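PDB 3PIV: interferon from Danio rerio, which probably acts as a secreted type I interferon, a helical cytokine that signals antiviral defence by binding cell-surface receptors. Local coordinates for residues A29-P34 with R141-S146; L55-D60 with S111-I116. All coordinates share one frame; numbering follows the deposited sequence.

Contact 1 (A29-P34 with R141-S146); sequences ADLETP and RRVVKS
Arg142, on helix 134-158, lies against the loop 29-34: its CG lies 3.3 Å from Ala29 O and 3.7 Å from Leu31 CA, a contact of aliphatic carbon with backbone and not a hydrogen bond. The chain bends at chi2 (55°), which carries the guanidinium alongside the loop, where Leu31 CB sits 4.0 Å above the centre of one face of the group. On the opposite face, nearer the rim, lies Lys145 CD, so the flat group is sandwiched between aliphatic carbons. Its edge does the polar work. Arg142 NE donates in plane to a water at 2.7 Å, and that water makes a weak bond to Ala29 O, a bridge from helix to loop. The pairing belongs to the helical-cytokine fold of the interferons, in which the long connection between helix 10-23 and helix 37-44 crosses helix 134-158. Val143, one residue on, turns CG2 to the loop; it meets Thr33 CB at 3.7 Å and Leu31 CD2 at 4.0 Å, while the Thr33 hydroxyl is engaged by Gln139. Leu123 of helix 111-129 touches both Thr33 and Val143. A turn after Arg142, Ser146 OG takes a hydrogen bond from Arg142 NH1 (2.7 Å, 152° at the hydrogen), tilted 16° from the guanidinium plane, which holds the group's rotation with one face against Leu31 CB.

Contact 2 (L55-D60 with S111-I116); sequences LVLTLD and SYEIRI
Leu57 CD1 lies 3.6 Å from Glu113 CB and 3.8 Å from Glu113 CA, so a single methyl rests against the backbone and first side-chain carbon of the facing helix. The two side chains cross at about a right angle. Glu113 runs extended from its backbone, and its CG also flanks the methyl; the leucine therefore meets the aliphatic root of the glutamate, while the carboxylate lies beyond, at the end of the side chain. Leu57 and Glu113 are both partly exposed, which makes this the side toward solvent, close though the methyl contact is. The same CD1 reaches Tyr112 at the ring's edge, close to its plane, with CE1 4.1 Å away, which excludes a CH-pi arrangement over the face. The phenol is fixed from its far end, where Tyr112 OH is hydrogen-bonded to Asp50 of helix 48-66.

This is the parallel pairing, known from type I interferons, of the second bundle helix with the extra helix of the crossover between the third helix and the last: the local axes run 14° apart and approach no closer than 10.3 Å. At that spacing backbone does not meet backbone; side chains fill the gap, without a hydrogen bond between the segments. The enclosed part is the Thr58-Ile116 side. Ile116 CG1 stands 3.7 Å from Thr58 OG1, with the side chains crossing at about a right angle. With chi1 at -46°, the threonine oxygen lies beside its own backbone N and bonds to Phe54 O one turn earlier, so its polar need is met within the helix. Tyr40, His147 and Met151 also pack on Thr58, and Phe54 and His61 on Ile116, burying this side. Between the two parts, Ile116 CG2 is 4.4 Å from Leu57 CB, a wide apolar approach.

How the contacts relate
The centres of contact 1 and contact 2 lie 18 Å apart; their nearest atoms are about 8 Å from each other, and the two do not touch. In chain order the segments run 29-34, 55-60, 111-116 and 141-146, so both halves of contact 2 fall between those of contact 1. Contact 1 sets a surface loop on helix 134-158, whereas contact 2 is a buried pairing of helix 48-66 with helix 111-129. Helix 111-129, half of contact 2, also touches contact 1, while helix 134-158, which follows it and carries half of contact 1, reaches contact 2 through Met151. Together they place the loop after helix 10-23 and the crossover helix against the bundle helices 134-158 and 48-66.

Contact 1 (A29-P34 with R141-S146)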
ATOM      1  N   ALA A  29     -14.236  -7.719  -4.105  1.00 22.59           N
ATOM      2  CA  ALA A  29     -15.075  -7.059  -5.096  1.00 24.08           C
ATOM      3  C   ALA A  29     -14.311  -6.900  -6.420  1.00 28.40           C
ATOM      4  O   ALA A  29     -13.084  -6.995  -6.458  1.00 24.19           O
ATOM      5  CB  ALA A  29     -15.545  -5.704  -4.589  1.00 20.90           C
ATOM      6  N   ASP A  30     -15.038  -6.675  -7.509  1.00 25.30           N
ATOM      7  CA  ASP A  30     -14.384  -6.423  -8.789  1.00 30.62           C
ATOM      8  C   ASP A  30     -13.633  -5.094  -8.725  1.00 32.76           C
ATOM      9  O   ASP A  30     -14.102  -4.130  -8.104  1.00 33.08           O
ATOM     10  CB  ASP A  30     -15.404  -6.403  -9.926  1.00 34.74           C
ATOM     11  CG  ASP A  30     -15.968  -7.779 -10.230  1.00 36.54           C
ATOM     12  OD1 ASP A  30     -15.204  -8.769 -10.210  1.00 29.71           O
ATOM     13  OD2 ASP A  30     -17.179  -7.873 -10.501  1.00 42.77           O
ATOM     14  N   LEU A  31     -12.463  -5.038  -9.351  1.00 26.67           N
ATOM     15  CA  LEU A  31     -11.695  -3.800  -9.368  1.00 27.14           C
ATOM     16  C   LEU A  31     -12.420  -2.814 -10.258  1.00 33.02           C
ATOM     17  O   LEU A  31     -12.352  -2.922 -11.487  1.00 33.70           O
ATOM     18  CB  LEU A  31     -10.285  -4.039  -9.916  1.00 29.56           C
ATOM     19  CG  LEU A  31      -9.146  -3.079  -9.523  1.00 32.16           C
ATOM     20  CD1 LEU A  31      -8.189  -2.869 -10.684  1.00 29.66           C
ATOM     21  CD2 LEU A  31      -9.650  -1.746  -9.023  1.00 27.77           C
ATOM     22  N   GLU A  32     -13.114  -1.858  -9.643  1.00 27.91           N
ATOM     23  CA  GLU A  32     -13.839  -0.836 -10.394  1.00 30.21           C
ATOM     24  C   GLU A  32     -13.408   0.572  -9.982  1.00 32.01           C
ATOM     25  O   GLU A  32     -14.147   1.546 -10.137  1.00 30.12           O
ATOM     26  CB  GLU A  32     -15.350  -1.037 -10.242  1.00 34.36           C
ATOM     27  CG  GLU A  32     -15.877  -2.251 -11.038  1.00 40.71           C
ATOM     28  CD  GLU A  32     -17.330  -2.609 -10.725  1.00 54.47           C
ATOM     29  OE1 GLU A  32     -17.945  -1.954  -9.846  1.00 51.94           O
ATOM     30  OE2 GLU A  32     -17.853  -3.556 -11.358  1.00 55.29           O
ATOM     31  N   THR A  33     -12.186   0.660  -9.470  1.00 30.35           N
ATOM     32  CA  THR A  33     -11.623   1.913  -8.979  1.00 29.01           C
ATOM     33  C   THR A  33     -10.249   2.150  -9.612  1.00 27.58           C
ATOM     34  O   THR A  33      -9.506   1.204  -9.870  1.00 24.37           O
ATOM     35  CB  THR A  33     -11.488   1.867  -7.440  1.00 27.50           C
ATOM     36  OG1 THR A  33     -12.781   1.670  -6.851  1.00 25.10           O
ATOM     37  CG2 THR A  33     -10.852   3.148  -6.891  1.00 22.91           C
ATOM     38  N   PRO A  34      -9.915   3.420  -9.867  1.00 28.95           N
ATOM     39  CA  PRO A  34      -8.630   3.816 -10.455  1.00 31.35           C
ATOM     40  C   PRO A  34      -7.421   3.276  -9.686  1.00 27.49           C
ATOM     41  O   PRO A  34      -7.451   3.161  -8.458  1.00 23.05           O
ATOM     42  CB  PRO A  34      -8.668   5.341 -10.362  1.00 29.98           C
ATOM     43  CG  PRO A  34     -10.129   5.673 -10.406  1.00 29.18           C
ATOM     44  CD  PRO A  34     -10.815   4.570  -9.673  1.00 27.75           C
ATOM     45  N   ARG A 141     -10.258  -2.038  -0.514  1.00 13.48           N
ATOM     46  CA  ARG A 141      -9.643  -3.325  -0.253  1.00 15.46           C
ATOM     47  C   ARG A 141      -9.145  -4.002  -1.550  1.00 18.89           C
ATOM     48  O   ARG A 141      -8.016  -4.512  -1.614  1.00 16.49           O
ATOM     49  CB  ARG A 141     -10.640  -4.208   0.487  1.00 13.42           C
ATOM     50  CG  ARG A 141     -10.151  -5.582   0.803  1.00 17.37           C
ATOM     51  CD  ARG A 141     -11.120  -6.260   1.737  1.00 21.71           C
ATOM     52  NE  ARG A 141     -10.787  -7.658   1.947  1.00 28.11           N
ATOM     53  CZ  ARG A 141     -11.567  -8.671   1.592  1.00 23.96           C
ATOM     54  NH1 ARG A 141     -12.732  -8.436   1.012  1.00 25.84           N
ATOM     55  NH2 ARG A 141     -11.184  -9.916   1.836  1.00 23.93           N
ATOM     56  N   ARG A 142      -9.976  -4.003  -2.584  1.00 14.69           N
ATOM     57  CA  ARG A 142      -9.545  -4.586  -3.859  1.00 17.14           C
ATOM     58  C   ARG A 142      -8.342  -3.811  -4.415  1.00 19.16           C
ATOM     59  O   ARG A 142      -7.391  -4.417  -4.897  1.00 17.77           O
ATOM     60  CB  ARG A 142     -10.681  -4.620  -4.877  1.00 18.09           C
ATOM     61  CG  ARG A 142     -10.271  -5.188  -6.267  1.00 22.99           C
ATOM     62  CD  ARG A 142      -9.646  -6.571  -6.156  1.00 22.71           C
ATOM     63  NE  ARG A 142      -9.120  -7.082  -7.428  1.00 26.67           N
ATOM     64  CZ  ARG A 142      -7.916  -6.787  -7.917  1.00 27.71           C
ATOM     65  NH1 ARG A 142      -7.105  -5.971  -7.253  1.00 23.67           N
ATOM     66  NH2 ARG A 142      -7.521  -7.300  -9.081  1.00 32.21           N
ATOM     67  N   VAL A 143      -8.374  -2.481  -4.308  1.00 15.31           N
ATOM     68  CA  VAL A 143      -7.276  -1.630  -4.784  1.00 15.81           C
ATOM     69  C   VAL A 143      -5.963  -1.922  -4.048  1.00 15.13           C
ATOM     70  O   VAL A 143      -4.914  -2.045  -4.669  1.00 12.76           O
ATOM     71  CB  VAL A 143      -7.608  -0.115  -4.678  1.00 16.68           C
ATOM     72  CG1 VAL A 143      -6.337   0.729  -4.746  1.00 15.01           C
ATOM     73  CG2 VAL A 143      -8.583   0.301  -5.779  1.00 22.13           C
ATOM     74  N   VAL A 144      -6.037  -2.054  -2.726  1.00 13.85           N
ATOM     75  CA  VAL A 144      -4.860  -2.348  -1.908  1.00 12.68           C
ATOM     76  C   VAL A 144      -4.240  -3.692  -2.297  1.00 13.31           C
ATOM     77  O   VAL A 144      -3.015  -3.846  -2.299  1.00 12.30           O
ATOM     78  CB  VAL A 144      -5.208  -2.346  -0.408  1.00 12.29           C
ATOM     79  CG1 VAL A 144      -4.085  -2.970   0.415  1.00 14.50           C
ATOM     80  CG2 VAL A 144      -5.477  -0.929   0.055  1.00 11.92           C
ATOM     81  N   LYS A 145      -5.091  -4.662  -2.619  1.00 13.29           N
ATOM     82  CA  LYS A 145      -4.617  -5.940  -3.158  1.00 17.05           C
ATOM     83  C   LYS A 145      -3.734  -5.698  -4.375  1.00 14.06           C
ATOM     84  O   LYS A 145      -2.650  -6.255  -4.482  1.00 13.44           O
ATOM     85  CB  LYS A 145      -5.779  -6.857  -3.536  1.00 12.47           C
ATOM     86  CG  LYS A 145      -5.322  -8.221  -4.099  1.00 21.69           C
ATOM     87  CD  LYS A 145      -6.499  -9.067  -4.563  1.00 22.70           C
ATOM     88  CE  LYS A 145      -6.076 -10.491  -4.898  1.00 24.76           C
ATOM     89  NZ  LYS A 145      -7.257 -11.336  -5.228  1.00 27.50           N
ATOM     90  N   SER A 146      -4.195  -4.850  -5.290  1.00 16.71           N
ATOM     91  CA  SER A 146      -3.388  -4.528  -6.463  1.00 15.97           C
ATOM     92  C   SER A 146      -2.052  -3.848  -6.133  1.00 15.02           C
ATOM     93  O   SER A 146      -1.053  -4.107  -6.786  1.00 14.08           O
ATOM     94  CB  SER A 146      -4.185  -3.713  -7.477  1.00 17.77           C
ATOM     95  OG  SER A 146      -4.974  -4.583  -8.274  1.00 25.86           O
TER
HETATM   96  O   HOH W   1     -11.087  -8.566  -8.596  1.00 34.72           O

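Contact 2 (L55-D60 with S111-I116)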
ATOM      1  N   LEU A  55       8.546   2.257  -1.938  1.00 14.19           N
ATOM      2  CA  LEU A  55       7.918   1.208  -1.150  1.00 18.20           C
ATOM      3  C   LEU A  55       7.534   1.764   0.226  1.00 16.16           C
ATOM      4  O   LEU A  55       6.441   1.499   0.716  1.00 14.89           O
ATOM      5  CB  LEU A  55       8.821  -0.005  -1.018  1.00 15.13           C
ATOM      6  CG  LEU A  55       8.930  -0.854  -2.281  1.00 20.51           C
ATOM      7  CD1 LEU A  55      10.015  -1.897  -2.105  1.00 14.41           C
ATOM      8  CD2 LEU A  55       7.586  -1.513  -2.619  1.00 18.05           C
ATOM      9  N   VAL A  56       8.419   2.554   0.821  1.00 13.35           N
ATOM     10  CA  VAL A  56       8.122   3.144   2.122  1.00 16.76           C
ATOM     11  C   VAL A  56       6.932   4.077   2.029  1.00 12.94           C
ATOM     12  O   VAL A  56       6.029   3.989   2.850  1.00 12.93           O
ATOM     13  CB  VAL A  56       9.299   3.915   2.721  1.00 15.64           C
ATOM     14  CG1 VAL A  56       8.856   4.658   4.009  1.00 14.19           C
ATOM     15  CG2 VAL A  56      10.430   2.968   3.021  1.00 16.01           C
ATOM     16  N   LEU A  57       6.928   4.953   1.024  1.00 12.41           N
ATOM     17  CA  LEU A  57       5.827   5.887   0.825  1.00 12.92           C
ATOM     18  C   LEU A  57       4.498   5.162   0.696  1.00 14.91           C
ATOM     19  O   LEU A  57       3.538   5.499   1.383  1.00 15.88           O
ATOM     20  CB  LEU A  57       6.056   6.759  -0.418  1.00 19.13           C
ATOM     21  CG  LEU A  57       7.103   7.865  -0.297  1.00 16.44           C
ATOM     22  CD1 LEU A  57       7.318   8.481  -1.638  1.00 16.53           C
ATOM     23  CD2 LEU A  57       6.687   8.927   0.753  1.00 17.78           C
ATOM     24  N   THR A  58       4.456   4.161  -0.178  1.00 10.99           N
ATOM     25  CA  THR A  58       3.235   3.415  -0.431  1.00 14.92           C
ATOM     26  C   THR A  58       2.769   2.589   0.782  1.00 14.30           C
ATOM     27  O   THR A  58       1.576   2.573   1.117  1.00 14.71           O
ATOM     28  CB  THR A  58       3.370   2.519  -1.696  1.00 12.42           C
ATOM     29  OG1 THR A  58       3.969   3.278  -2.758  1.00 12.85           O
ATOM     30  CG2 THR A  58       2.006   2.059  -2.137  1.00 13.30           C
ATOM     31  N   LEU A  59       3.704   1.912   1.442  1.00 13.58           N
ATOM     32  CA  LEU A  59       3.360   1.168   2.643  1.00 13.97           C
ATOM     33  C   LEU A  59       2.699   2.103   3.647  1.00 11.02           C
ATOM     34  O   LEU A  59       1.690   1.778   4.269  1.00 13.45           O
ATOM     35  CB  LEU A  59       4.613   0.529   3.267  1.00 13.01           C
ATOM     36  CG  LEU A  59       5.200  -0.720   2.586  1.00 14.00           C
ATOM     37  CD1 LEU A  59       6.573  -0.980   3.148  1.00 16.07           C
ATOM     38  CD2 LEU A  59       4.315  -1.966   2.750  1.00 12.48           C
ATOM     39  N   ASP A  60       3.268   3.282   3.798  1.00 10.55           N
ATOM     40  CA  ASP A  60       2.780   4.181   4.826  1.00 15.36           C
ATOM     41  C   ASP A  60       1.398   4.698   4.458  1.00 12.17           C
ATOM     42  O   ASP A  60       0.559   4.884   5.337  1.00 11.87           O
ATOM     43  CB  ASP A  60       3.756   5.326   5.076  1.00 12.90           C
ATOM     44  CG  ASP A  60       4.981   4.906   5.894  1.00 16.79           C
ATOM     45  OD1 ASP A  60       5.054   3.766   6.386  1.00 14.73           O
ATOM     46  OD2 ASP A  60       5.893   5.739   6.033  1.00 19.08           O
ATOM     47  N   SER A 111       8.486  12.859  -8.622  1.00 22.53           N
ATOM     48  CA  SER A 111       7.144  12.776  -9.161  1.00 24.60           C
ATOM     49  C   SER A 111       6.402  11.555  -8.611  1.00 20.20           C
ATOM     50  O   SER A 111       5.177  11.562  -8.508  1.00 26.54           O
ATOM     51  CB  SER A 111       7.189  12.730 -10.686  1.00 24.23           C
ATOM     52  OG  SER A 111       7.820  11.546 -11.128  1.00 31.38           O
ATOM     53  N   TYR A 112       7.129  10.508  -8.243  1.00 17.85           N
ATOM     54  CA  TYR A 112       6.448   9.339  -7.696  1.00 20.35           C
ATOM     55  C   TYR A 112       5.795   9.616  -6.341  1.00 20.27           C
ATOM     56  O   TYR A 112       4.712   9.115  -6.066  1.00 19.02           O
ATOM     57  CB  TYR A 112       7.336   8.089  -7.670  1.00 18.68           C
ATOM     58  CG  TYR A 112       8.644   8.196  -6.912  1.00 17.94           C
ATOM     59  CD1 TYR A 112       8.682   8.113  -5.520  1.00 18.80           C
ATOM     60  CD2 TYR A 112       9.849   8.330  -7.595  1.00 19.09           C
ATOM     61  CE1 TYR A 112       9.890   8.184  -4.836  1.00 20.81           C
ATOM     62  CE2 TYR A 112      11.047   8.409  -6.928  1.00 22.46           C
ATOM     63  CZ  TYR A 112      11.069   8.334  -5.547  1.00 23.45           C
ATOM     64  OH  TYR A 112      12.278   8.415  -4.893  1.00 18.35           O
ATOM     65  N   GLU A 113       6.435  10.434  -5.508  1.00 19.52           N
ATOM     66  CA  GLU A 113       5.836  10.810  -4.224  1.00 18.92           C
ATOM     67  C   GLU A 113       4.571  11.640  -4.427  1.00 20.79           C
ATOM     68  O   GLU A 113       3.556  11.434  -3.765  1.00 20.67           O
ATOM     69  CB  GLU A 113       6.838  11.578  -3.355  1.00 20.64           C
ATOM     70  CG  GLU A 113       6.231  12.099  -2.051  1.00 21.04           C
ATOM     71  CD  GLU A 113       7.230  12.847  -1.177  1.00 24.13           C
ATOM     72  OE1 GLU A 113       8.450  12.657  -1.354  1.00 31.87           O
ATOM     73  OE2 GLU A 113       6.790  13.618  -0.301  1.00 32.07           O
ATOM     74  N   ILE A 114       4.632  12.578  -5.359  1.00 19.26           N
ATOM     75  CA  ILE A 114       3.470  13.376  -5.714  1.00 16.32           C
ATOM     76  C   ILE A 114       2.315  12.527  -6.269  1.00 19.03           C
ATOM     77  O   ILE A 114       1.173  12.649  -5.823  1.00 19.18           O
ATOM     78  CB  ILE A 114       3.860  14.474  -6.738  1.00 21.07           C
ATOM     79  CG1 ILE A 114       4.937  15.399  -6.134  1.00 23.83           C
ATOM     80  CG2 ILE A 114       2.623  15.235  -7.175  1.00 22.48           C
ATOM     81  CD1 ILE A 114       5.494  16.453  -7.066  1.00 19.78           C
ATOM     82  N   ARG A 115       2.612  11.662  -7.237  1.00 18.10           N
ATOM     83  CA  ARG A 115       1.584  10.848  -7.874  1.00 20.32           C
ATOM     84  C   ARG A 115       0.969   9.836  -6.912  1.00 17.65           C
ATOM     85  O   ARG A 115      -0.248   9.707  -6.860  1.00 16.85           O
ATOM     86  CB  ARG A 115       2.142  10.146  -9.119  1.00 18.77           C
ATOM     87  CG  ARG A 115       2.760  11.116 -10.139  1.00 25.30           C
ATOM     88  CD  ARG A 115       3.489  10.390 -11.282  1.00 24.26           C
ATOM     89  NE  ARG A 115       2.592   9.543 -12.068  1.00 29.87           N
ATOM     90  CZ  ARG A 115       2.946   8.883 -13.169  1.00 24.49           C
ATOM     91  NH1 ARG A 115       4.176   8.974 -13.624  1.00 26.51           N
ATOM     92  NH2 ARG A 115       2.065   8.141 -13.814  1.00 19.73           N
ATOM     93  N   ILE A 116       1.801   9.124  -6.150  1.00 16.87           N
ATOM     94  CA  ILE A 116       1.266   8.144  -5.202  1.00 13.41           C
ATOM     95  C   ILE A 116       0.392   8.814  -4.135  1.00 17.00           C
ATOM     96  O   ILE A 116      -0.667   8.296  -3.771  1.00 16.49           O
ATOM     97  CB  ILE A 116       2.367   7.242  -4.562  1.00 17.74           C
ATOM     98  CG1 ILE A 116       1.735   6.000  -3.926  1.00 13.71           C
ATOM     99  CG2 ILE A 116       3.213   8.015  -3.520  1.00 19.01           C
ATOM    100  CD1 ILE A 116       0.987   5.105  -4.884  1.00 18.14           C
TER